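Transcriptional regulator fur family (Xanthomonas campestris pv. campestris, PDB 7DH8) probably binds regulatory DNA as a zinc-dependent repressor of the Fur family, sensing zinc to control genes for zinc uptake. Local coordinates at residues 89-94 and 103-108; 95-100 and 129-134; 124-129 and 164-169; 140-145 and 153-158. One frame throughout, in Å; residues are numbered along the deposited sequence.

Interaction 1: 89-94 and 103-108; sequences FLMANG and NAFVAC. With ZN (zinc ion), chain B.
Met91, on the last turn of its helix, meets Phe105 of strand 104-107 at the ring's edge, the two side chains crossing at about a right angle. CB and CG start the chain short of the ring, in a side chain that also packs on Val96. CG stands beside the backbone N (chi1 -80°), and the chain runs straight on through chi2, bringing the sulfur to the strand. SD packs 3.4 Å from Phe105 CE2, in the plane of the ring and 4.7 Å from the ring centroid, a Met-aromatic contact in which sulfur faces the positive rim of C-H bonds. The bend at chi3 turns CE aside, 4.3 Å from the same CE2. A long unbranched thioether suits the place, since it carries a polarisable sulfur out to the ring's edge.

The helix ends here in a Schellman motif with Gly94, whose positive phi suits glycine, as the C-prime residue: Gly94 N bonds to Met91 O and Phe95 N to Leu90 O. The chain then enters the hairpin 96-99/104-107, the wing of a winged-helix domain as in other Fur proteins. Asn93 ND2 donates to Phe89 O at 2.8 Å, while the backbone N of Asn93 reaches that oxygen from the opposite face; ND2 also lies over one face of the Phe89 ring.

At the other end, Cys108 CB packs 3.4 Å from Gly94 O, a buried oxygen with no hydrogen-bond partner in the model. With SG anti to the backbone N (chi1 177°), the cysteine reaches past this carbonyl to bind zinc at 2.1 Å.

Interaction 2: 95-100 and 129-134; sequences FVHKLE and AVELED. With ZN (zinc ion), chain B.
This is a metal-bridged contact between the wing hairpin of the DNA-binding part and strand 129-131 of the dimerisation part, with a small apolar touch beside it. His97 NE2 and Glu131 OE2 each bind the zinc ion, at 2.0 Å, and Cys108 and His116 complete the four-ligand site. His97 NE2 and Glu131 OE2 approach to 3.1 Å because they share the metal, not through a hydrogen bond. The imidazole and carboxylate planes are 86° apart, nearly perpendicular and therefore not stacked.

Glu131 reaches across with CG anti to the backbone N (chi1 -179°) and an extended chain; the length of glutamate suits the span to the metal. The second oxygen, Glu131 OE1, stays 3.0 Å from the zinc, so the carboxylate binds in an essentially monodentate way; OE1 takes a weak hydrogen bond from His109 N, which would help fix its rotation. Two residues beyond His97 and two before Glu131, Leu99 CD1 rests on Ala129 CB at 3.7 Å, where a small methyl lets the branched leucine pack close. Joining the two parts through zinc is consistent with activation by the metal.

The His97 ring also meets Phe120 of strand 119-123 edge-to-face. Around the contact, strand 104-107 pairs with 96-99, strand 119-123 pairs with 129-131, and Asp134, N-cap of helix 135-146, forms a salt bridge with Arg144 of the second subunit.

Interaction 3: 124-129 and 164-169; sequences DRCHSA and AKCAAA. With ZN (zinc ion), chain C.
Cys126 and Cys166 come together on a second zinc ion, in the four-cysteine site that two CxxC pairs build in many Fur proteins; Cys123 and Cys163 supply the other thiolates. The site ties the turn after strand 119-123 to the C-terminal helix 164-168, at the surface of the protein.

The two cysteines get there by different torsions. Cys126 holds SG between its backbone N and carbonyl carbon (chi1 74°), which turns the sulfur to the metal, 2.2 Å from zinc. On the helix Cys166 keeps SG beside its own N (chi1 -67°), an easy helical conformation, and its SG binds zinc at 2.4 Å. Cys126 CB packs 3.7 Å from Cys166 SG.

Arg125 packs against Cys166. Its CH2 groups lie on the sulfur, Arg125 CB sitting 4.0 Å from Cys166 SG; the bend at chi3 then folds the guanidinium round the end of the helix, where Arg125 NH1 comes 3.4 Å from Cys166 O. A long chain ending in a cation suits this place, since the charge near the C-terminal carbonyls of the helix may be mildly favourable. Within the turn, Ser128 N points nearly straight (165°) at Cys126 SG in a weak, 3.6 Å hydrogen bond.

Interaction 4: 140-145 and 153-158; sequences QLEARA and QAQTLE
Segment 140-145 of helix 135-146 lies across segment 153-158 of strand 151-160, the axes of these short segments 10.5 Å apart at closest and their N-to-C directions 120° apart, leaving room for one layer of side chains. Leu141 and Gln155 fill much of it. The amide oxygen of Gln155 presses on the leucine, OE1 lying 3.3 Å from Leu141 CD1; this buried oxygen has no hydrogen-bond partner in the model.

The amide nitrogen is better served. Gln155 extends fully beyond CG, which lets NE2 donate a hydrogen bond to Val138 O, three residues before Leu141. Gln155 NE2 also donates to a water at 3.0 Å, and that water donates to Glu142 OE2 at 3.2 Å. A glutamine suits the place by reaching a helix carbonyl and a water from the strand. Glu142 crosses it at about a right angle, with CG 3.6 Å from Gln155 NE2 and its carboxylate turned 81° from the amide.

Beyond lies an apolar pair: Leu141 CD1 and Leu157 CD2 are packed tightly, at 3.5 Å. Strand 153-158 pairs antiparallel with a strand of the second subunit, so this helix-on-sheet layer belongs to the alpha/beta dimerisation domain familiar from the Fur family.

Overall arrangement
Interactions 1 and 2 adjoin, their centres 8 Å apart, and both reach the same zinc ion: 103-108 brings Cys108, while 95-100 and 129-134 bring His97 and Glu131. They are stitched by the hairpin itself, through Val106 O to His97 N at 2.8 Å. Interaction 2 also joins interaction 4, since Glu100 N, at the end of strand 96-99, lies 2.7 Å from Glu158 OE2, a probable hydrogen bond. Interaction 3 stands apart, its centre about 17 Å from that of interaction 2, yet they share Ala129, so one short strand leads from the four-cysteine zinc to the wing-linking one. Interactions 2, 3 and 4 all touch the second subunit.

Interaction 1: 89-94 and 103-108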
# COMPACT_ATOMS: atom_id res chain seq x y z
N PHE A 89 7.22 -14.07 11.88
CA PHE A 89 6.27 -14.81 12.70
C PHE A 89 5.18 -13.88 13.20
O PHE A 89 3.98 -14.18 13.07
CB PHE A 89 7.01 -15.48 13.86
CG PHE A 89 6.11 -15.92 14.97
CD1 PHE A 89 5.52 -17.16 14.93
CD2 PHE A 89 5.85 -15.08 16.05
CE1 PHE A 89 4.69 -17.56 15.94
CE2 PHE A 89 5.02 -15.48 17.06
CZ PHE A 89 4.44 -16.72 17.02
N LEU A 90 5.57 -12.73 13.77
CA LEU A 90 4.60 -11.75 14.23
C LEU A 90 3.63 -11.35 13.11
O LEU A 90 2.42 -11.23 13.34
CB LEU A 90 5.34 -10.53 14.79
CG LEU A 90 6.19 -10.90 16.01
CD1 LEU A 90 7.01 -9.70 16.50
CD2 LEU A 90 5.30 -11.43 17.14
N MET A 91 4.13 -11.20 11.89
CA MET A 91 3.25 -10.74 10.83
C MET A 91 2.30 -11.84 10.36
O MET A 91 1.11 -11.58 10.09
CB MET A 91 4.08 -10.22 9.66
CG MET A 91 4.63 -8.78 9.86
SD MET A 91 5.53 -8.34 8.36
CE MET A 91 6.70 -9.67 8.25
N ALA A 92 2.80 -13.07 10.23
CA ALA A 92 1.97 -14.12 9.65
C ALA A 92 0.80 -14.44 10.58
O ALA A 92 -0.29 -14.79 10.11
CB ALA A 92 2.82 -15.36 9.37
N ASN A 93 1.01 -14.26 11.88
CA ASN A 93 0.01 -14.48 12.92
C ASN A 93 -0.78 -13.22 13.28
O ASN A 93 -1.54 -13.24 14.26
CB ASN A 93 0.71 -15.04 14.14
CG ASN A 93 1.27 -16.42 13.88
OD1 ASN A 93 0.51 -17.39 13.81
ND2 ASN A 93 2.58 -16.51 13.68
N GLY A 94 -0.59 -12.13 12.55
CA GLY A 94 -1.40 -10.95 12.73
C GLY A 94 -1.14 -10.15 13.99
O GLY A 94 -2.00 -9.34 14.36
N ASN A 103 6.49 1.54 4.47
CA ASN A 103 7.49 0.49 4.65
C ASN A 103 7.91 0.40 6.11
O ASN A 103 9.10 0.50 6.44
CB ASN A 103 8.69 0.67 3.67
CG ASN A 103 9.61 -0.55 3.64
OD1 ASN A 103 9.18 -1.64 3.97
ND2 ASN A 103 10.89 -0.35 3.30
N ALA A 104 6.92 0.24 7.00
CA ALA A 104 7.16 0.30 8.43
C ALA A 104 6.12 -0.57 9.12
O ALA A 104 5.17 -1.06 8.50
CB ALA A 104 7.18 1.78 8.94
N PHE A 105 6.39 -0.89 10.37
CA PHE A 105 5.66 -1.92 11.11
C PHE A 105 5.00 -1.32 12.32
O PHE A 105 5.54 -0.40 12.94
CB PHE A 105 6.58 -3.03 11.56
CG PHE A 105 7.26 -3.72 10.41
CD1 PHE A 105 8.42 -3.20 9.88
CD2 PHE A 105 6.66 -4.82 9.77
CE1 PHE A 105 9.04 -3.82 8.80
CE2 PHE A 105 7.24 -5.43 8.68
CZ PHE A 105 8.45 -4.93 8.18
N VAL A 106 3.84 -1.87 12.71
CA VAL A 106 3.09 -1.37 13.86
C VAL A 106 2.50 -2.60 14.53
O VAL A 106 2.24 -3.61 13.87
CB VAL A 106 1.93 -0.34 13.50
CG1 VAL A 106 2.43 1.04 13.14
CG2 VAL A 106 0.96 -0.90 12.38
N ALA A 107 2.32 -2.54 15.84
CA ALA A 107 1.73 -3.66 16.54
C ALA A 107 0.22 -3.65 16.31
O ALA A 107 -0.40 -2.58 16.18
CB ALA A 107 2.04 -3.61 18.04
N CYS A 108 -0.36 -4.84 16.20
CA CYS A 108 -1.82 -4.88 16.10
C CYS A 108 -2.44 -4.58 17.47
O CYS A 108 -2.11 -5.22 18.48
CB CYS A 108 -2.31 -6.22 15.59
SG CYS A 108 -4.19 -6.32 15.55
ZN ZN B . -4.55 -5.63 13.64

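Interaction 2: 95-100 and 129-134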
# COMPACT_ATOMS: atom_id res chain seq x y z
N PHE A 95 0.01 -10.33 14.65
CA PHE A 95 0.35 -9.49 15.79
C PHE A 95 1.02 -8.17 15.40
O PHE A 95 1.10 -7.27 16.22
CB PHE A 95 1.26 -10.25 16.76
CG PHE A 95 0.66 -11.56 17.22
CD1 PHE A 95 -0.55 -11.58 17.94
CD2 PHE A 95 1.27 -12.77 16.92
CE1 PHE A 95 -1.11 -12.76 18.36
CE2 PHE A 95 0.71 -13.96 17.36
CZ PHE A 95 -0.48 -13.96 18.07
N VAL A 96 1.53 -8.07 14.18
CA VAL A 96 2.24 -6.88 13.69
C VAL A 96 1.75 -6.67 12.28
O VAL A 96 1.52 -7.64 11.55
CB VAL A 96 3.76 -7.09 13.72
CG1 VAL A 96 4.49 -6.18 12.67
CG2 VAL A 96 4.31 -6.90 15.17
N HIS A 97 1.53 -5.43 11.89
CA HIS A 97 1.13 -5.13 10.53
C HIS A 97 2.27 -4.41 9.85
O HIS A 97 2.88 -3.53 10.44
CB HIS A 97 -0.13 -4.23 10.47
CG HIS A 97 -1.35 -4.87 11.07
ND1 HIS A 97 -2.12 -5.77 10.38
CD2 HIS A 97 -1.94 -4.71 12.28
CE1 HIS A 97 -3.12 -6.17 11.15
NE2 HIS A 97 -3.05 -5.51 12.30
N LYS A 98 2.51 -4.77 8.60
CA LYS A 98 3.41 -3.99 7.78
C LYS A 98 2.58 -2.99 6.99
O LYS A 98 1.65 -3.39 6.27
CB LYS A 98 4.21 -4.85 6.80
CG LYS A 98 5.31 -4.00 6.04
CD LYS A 98 5.99 -4.87 4.96
CE LYS A 98 6.76 -4.02 3.92
NZ LYS A 98 7.58 -4.92 2.99
N LEU A 99 2.88 -1.71 7.16
CA LEU A 99 2.23 -0.64 6.40
C LEU A 99 2.97 -0.46 5.08
O LEU A 99 4.10 0.01 5.06
CB LEU A 99 2.26 0.65 7.20
CG LEU A 99 1.49 0.47 8.52
CD1 LEU A 99 1.60 1.72 9.38
CD2 LEU A 99 -0.01 0.04 8.26
N GLU A 100 2.31 -0.80 3.97
CA GLU A 100 3.02 -0.82 2.71
C GLU A 100 3.39 0.55 2.21
O GLU A 100 4.40 0.68 1.52
CB GLU A 100 2.20 -1.53 1.64
CG GLU A 100 1.81 -2.88 2.05
CD GLU A 100 2.91 -3.88 1.81
OE1 GLU A 100 3.88 -3.51 1.14
OE2 GLU A 100 2.80 -5.04 2.29
N ALA A 129 -0.15 6.29 12.80
CA ALA A 129 -0.98 5.34 12.08
C ALA A 129 -2.05 4.81 13.02
O ALA A 129 -1.76 4.35 14.13
CB ALA A 129 -0.17 4.18 11.52
N VAL A 130 -3.29 4.92 12.60
CA VAL A 130 -4.40 4.46 13.43
C VAL A 130 -5.04 3.28 12.71
O VAL A 130 -5.43 3.41 11.55
CB VAL A 130 -5.43 5.56 13.69
CG1 VAL A 130 -6.62 4.97 14.52
CG2 VAL A 130 -4.80 6.73 14.45
N GLU A 131 -5.25 2.19 13.45
CA GLU A 131 -5.80 0.96 12.91
C GLU A 131 -7.29 0.93 13.18
O GLU A 131 -7.68 0.96 14.34
CB GLU A 131 -5.16 -0.26 13.56
CG GLU A 131 -5.75 -1.56 12.96
CD GLU A 131 -5.11 -2.83 13.53
OE1 GLU A 131 -4.09 -2.73 14.25
OE2 GLU A 131 -5.61 -3.95 13.22
N LEU A 132 -8.10 0.80 12.14
CA LEU A 132 -9.54 0.69 12.31
C LEU A 132 -9.96 -0.76 12.08
O LEU A 132 -9.14 -1.65 11.82
CB LEU A 132 -10.26 1.64 11.33
CG LEU A 132 -9.83 3.12 11.35
CD1 LEU A 132 -10.76 3.96 10.48
CD2 LEU A 132 -9.84 3.65 12.79
N GLU A 133 -11.24 -1.02 12.20
CA GLU A 133 -11.84 -2.25 11.69
C GLU A 133 -13.17 -2.05 10.96
O GLU A 133 -14.14 -1.63 11.59
CB GLU A 133 -12.24 -3.20 12.83
CG GLU A 133 -12.82 -4.56 12.37
CD GLU A 133 -14.35 -4.50 12.18
OE1 GLU A 133 -14.94 -3.42 12.49
OE2 GLU A 133 -14.98 -5.55 11.80
N ASP A 134 -13.19 -2.30 9.63
CA ASP A 134 -14.43 -2.13 8.83
C ASP A 134 -14.62 -3.46 8.10
O ASP A 134 -13.80 -3.81 7.25
CB ASP A 134 -14.17 -0.93 7.94
CG ASP A 134 -15.48 -0.26 7.50
OD1 ASP A 134 -16.37 -0.97 6.97
OD2 ASP A 134 -15.63 0.97 7.74
ZN ZN B . -4.55 -5.63 13.64

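Interaction 3: 124-129 and 164-169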
# COMPACT_ATOMS: atom_id res chain seq x y z
N ASP A 124 0.20 12.05 6.88
CA ASP A 124 1.31 12.39 6.01
C ASP A 124 2.41 13.16 6.74
O ASP A 124 3.57 13.10 6.34
CB ASP A 124 0.82 13.24 4.83
CG ASP A 124 -0.09 12.47 3.88
OD1 ASP A 124 -0.12 11.22 3.90
OD2 ASP A 124 -0.79 13.16 3.10
N ARG A 125 2.07 13.94 7.77
CA ARG A 125 3.05 14.87 8.33
C ARG A 125 3.78 14.29 9.56
O ARG A 125 5.01 14.30 9.62
CB ARG A 125 2.35 16.19 8.65
CG ARG A 125 3.29 17.27 9.34
CD ARG A 125 2.67 18.66 9.30
NE ARG A 125 2.13 18.95 7.99
CZ ARG A 125 1.05 19.69 7.82
NH1 ARG A 125 0.45 20.20 8.89
NH2 ARG A 125 0.56 19.91 6.59
N CYS A 126 3.05 13.73 10.52
CA CYS A 126 3.64 13.24 11.76
C CYS A 126 3.82 11.73 11.75
O CYS A 126 4.42 11.19 12.70
CB CYS A 126 2.77 13.66 12.96
SG CYS A 126 1.20 12.73 13.18
N HIS A 127 3.29 11.06 10.72
CA HIS A 127 3.44 9.63 10.42
C HIS A 127 2.73 8.73 11.43
O HIS A 127 2.98 7.52 11.43
CB HIS A 127 4.93 9.22 10.34
CG HIS A 127 5.77 10.18 9.53
ND1 HIS A 127 6.82 10.91 10.06
CD2 HIS A 127 5.65 10.59 8.24
CE1 HIS A 127 7.31 11.71 9.14
NE2 HIS A 127 6.63 11.52 8.01
N SER A 128 1.87 9.27 12.29
CA SER A 128 1.07 8.37 13.13
C SER A 128 0.20 7.48 12.25
O SER A 128 -0.19 7.86 11.13
CB SER A 128 0.12 9.14 14.07
OG SER A 128 -0.81 9.89 13.26
N ALA A 129 -0.15 6.29 12.80
CA ALA A 129 -0.98 5.34 12.08
C ALA A 129 -2.05 4.81 13.02
O ALA A 129 -1.76 4.35 14.13
CB ALA A 129 -0.17 4.18 11.52
N ALA A 164 -5.90 14.84 13.16
CA ALA A 164 -6.53 16.03 13.72
C ALA A 164 -5.51 17.03 14.23
O ALA A 164 -5.67 18.23 14.04
CB ALA A 164 -7.45 15.68 14.88
N LYS A 165 -4.48 16.55 14.92
CA LYS A 165 -3.48 17.48 15.48
C LYS A 165 -2.81 18.28 14.37
O LYS A 165 -2.68 19.51 14.46
CB LYS A 165 -2.39 16.70 16.24
CG LYS A 165 -2.70 16.37 17.64
CD LYS A 165 -3.75 15.28 17.85
CE LYS A 165 -3.66 14.82 19.31
NZ LYS A 165 -2.28 14.27 19.53
N CYS A 166 -2.36 17.60 13.32
CA CYS A 166 -1.65 18.29 12.25
C CYS A 166 -2.58 19.18 11.43
O CYS A 166 -2.16 20.27 11.01
CB CYS A 166 -0.93 17.28 11.33
SG CYS A 166 0.47 16.37 12.13
N ALA A 167 -3.82 18.74 11.19
CA ALA A 167 -4.76 19.60 10.48
C ALA A 167 -5.05 20.88 11.24
O ALA A 167 -5.33 21.92 10.64
CB ALA A 167 -6.05 18.85 10.21
N ALA A 168 -5.02 20.82 12.58
CA ALA A 168 -5.30 22.01 13.37
C ALA A 168 -4.09 22.95 13.45
O ALA A 168 -4.28 24.14 13.61
CB ALA A 168 -5.75 21.60 14.77
N ALA A 169 -2.87 22.45 13.31
CA ALA A 169 -1.64 23.27 13.26
C ALA A 169 -1.60 24.05 11.95
O ALA A 169 -1.86 23.45 10.88
CB ALA A 169 -0.40 22.36 13.38
ZN ZN C . -0.28 14.09 12.18

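Interaction 4: 140-145 and 153-158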
# COMPACT_ATOMS: atom_id res chain seq x y z
N GLN A 140 -17.14 -5.43 0.78
CA GLN A 140 -17.43 -4.83 -0.51
C GLN A 140 -16.31 -5.09 -1.50
O GLN A 140 -16.56 -5.51 -2.63
CB GLN A 140 -17.68 -3.34 -0.39
CG GLN A 140 -19.18 -3.07 -0.14
CD GLN A 140 -19.39 -1.59 0.24
OE1 GLN A 140 -19.59 -0.74 -0.62
NE2 GLN A 140 -19.21 -1.29 1.51
N LEU A 141 -15.04 -4.88 -1.09
CA LEU A 141 -13.93 -5.09 -2.01
C LEU A 141 -13.75 -6.56 -2.34
O LEU A 141 -13.36 -6.89 -3.48
CB LEU A 141 -12.64 -4.52 -1.40
CG LEU A 141 -12.50 -3.00 -1.40
CD1 LEU A 141 -11.11 -2.58 -0.70
CD2 LEU A 141 -12.60 -2.46 -2.81
N GLU A 142 -14.07 -7.47 -1.42
CA GLU A 142 -14.11 -8.88 -1.79
C GLU A 142 -15.14 -9.16 -2.87
O GLU A 142 -14.85 -9.86 -3.86
CB GLU A 142 -14.38 -9.76 -0.58
CG GLU A 142 -13.15 -10.05 0.22
CD GLU A 142 -13.52 -10.87 1.43
OE1 GLU A 142 -14.55 -11.57 1.35
OE2 GLU A 142 -12.79 -10.80 2.45
N ALA A 143 -16.37 -8.67 -2.69
CA ALA A 143 -17.42 -8.86 -3.70
C ALA A 143 -16.99 -8.30 -5.05
O ALA A 143 -17.26 -8.91 -6.08
CB ALA A 143 -18.71 -8.19 -3.26
N ARG A 144 -16.39 -7.10 -5.05
CA ARG A 144 -15.92 -6.53 -6.30
C ARG A 144 -14.94 -7.47 -6.98
O ARG A 144 -15.02 -7.71 -8.19
CB ARG A 144 -15.24 -5.17 -6.05
CG ARG A 144 -16.17 -3.96 -5.68
CD ARG A 144 -17.30 -3.77 -6.73
NE ARG A 144 -16.79 -3.65 -8.12
CZ ARG A 144 -16.28 -2.50 -8.58
NH1 ARG A 144 -16.24 -1.43 -7.77
NH2 ARG A 144 -15.85 -2.42 -9.82
N ALA A 145 -13.98 -7.99 -6.20
CA ALA A 145 -12.98 -8.91 -6.73
C ALA A 145 -13.62 -10.17 -7.28
O ALA A 145 -13.33 -10.58 -8.41
CB ALA A 145 -11.94 -9.24 -5.65
N GLN A 153 -7.45 -12.48 -1.21
CA GLN A 153 -6.95 -12.71 0.13
C GLN A 153 -6.46 -11.87 1.32
O GLN A 153 -6.74 -12.22 2.47
CB GLN A 153 -5.65 -13.50 -0.08
CG GLN A 153 -5.88 -14.78 -0.90
CD GLN A 153 -6.70 -15.82 -0.16
OE1 GLN A 153 -7.00 -15.68 1.05
NE2 GLN A 153 -7.06 -16.90 -0.86
N ALA A 154 -5.79 -10.75 1.06
CA ALA A 154 -5.34 -9.88 2.14
C ALA A 154 -5.51 -8.59 1.34
O ALA A 154 -5.14 -8.49 0.16
CB ALA A 154 -3.87 -9.80 2.58
N GLN A 155 -6.05 -7.55 2.01
CA GLN A 155 -6.15 -6.21 1.44
C GLN A 155 -5.28 -5.18 2.13
O GLN A 155 -5.24 -5.13 3.37
CB GLN A 155 -7.63 -5.75 1.57
CG GLN A 155 -8.61 -6.77 0.92
CD GLN A 155 -10.05 -6.27 1.03
OE1 GLN A 155 -10.28 -5.10 1.32
NE2 GLN A 155 -11.02 -7.15 0.81
N THR A 156 -4.68 -4.28 1.34
CA THR A 156 -3.90 -3.16 1.84
C THR A 156 -4.78 -1.95 1.72
O THR A 156 -5.14 -1.57 0.60
CB THR A 156 -2.63 -2.95 1.00
OG1 THR A 156 -1.79 -4.08 1.14
CG2 THR A 156 -1.88 -1.69 1.51
N LEU A 157 -5.16 -1.36 2.87
CA LEU A 157 -6.10 -0.25 2.93
C LEU A 157 -5.43 0.81 3.79
O LEU A 157 -5.33 0.69 5.02
CB LEU A 157 -7.47 -0.67 3.50
CG LEU A 157 -8.03 -1.98 2.86
CD1 LEU A 157 -9.08 -2.52 3.82
CD2 LEU A 157 -8.57 -1.69 1.47
N GLU A 158 -4.95 1.85 3.17
CA GLU A 158 -4.23 2.87 3.94
C GLU A 158 -4.75 4.23 3.50
O GLU A 158 -4.60 4.62 2.35
CB GLU A 158 -2.74 2.71 3.73
CG GLU A 158 -2.26 1.27 4.11
CD GLU A 158 -0.75 0.99 3.90
OE1 GLU A 158 -0.03 1.80 3.32
OE2 GLU A 158 -0.31 -0.10 4.32
O HOH W 1 -10.14 -10.01 0.92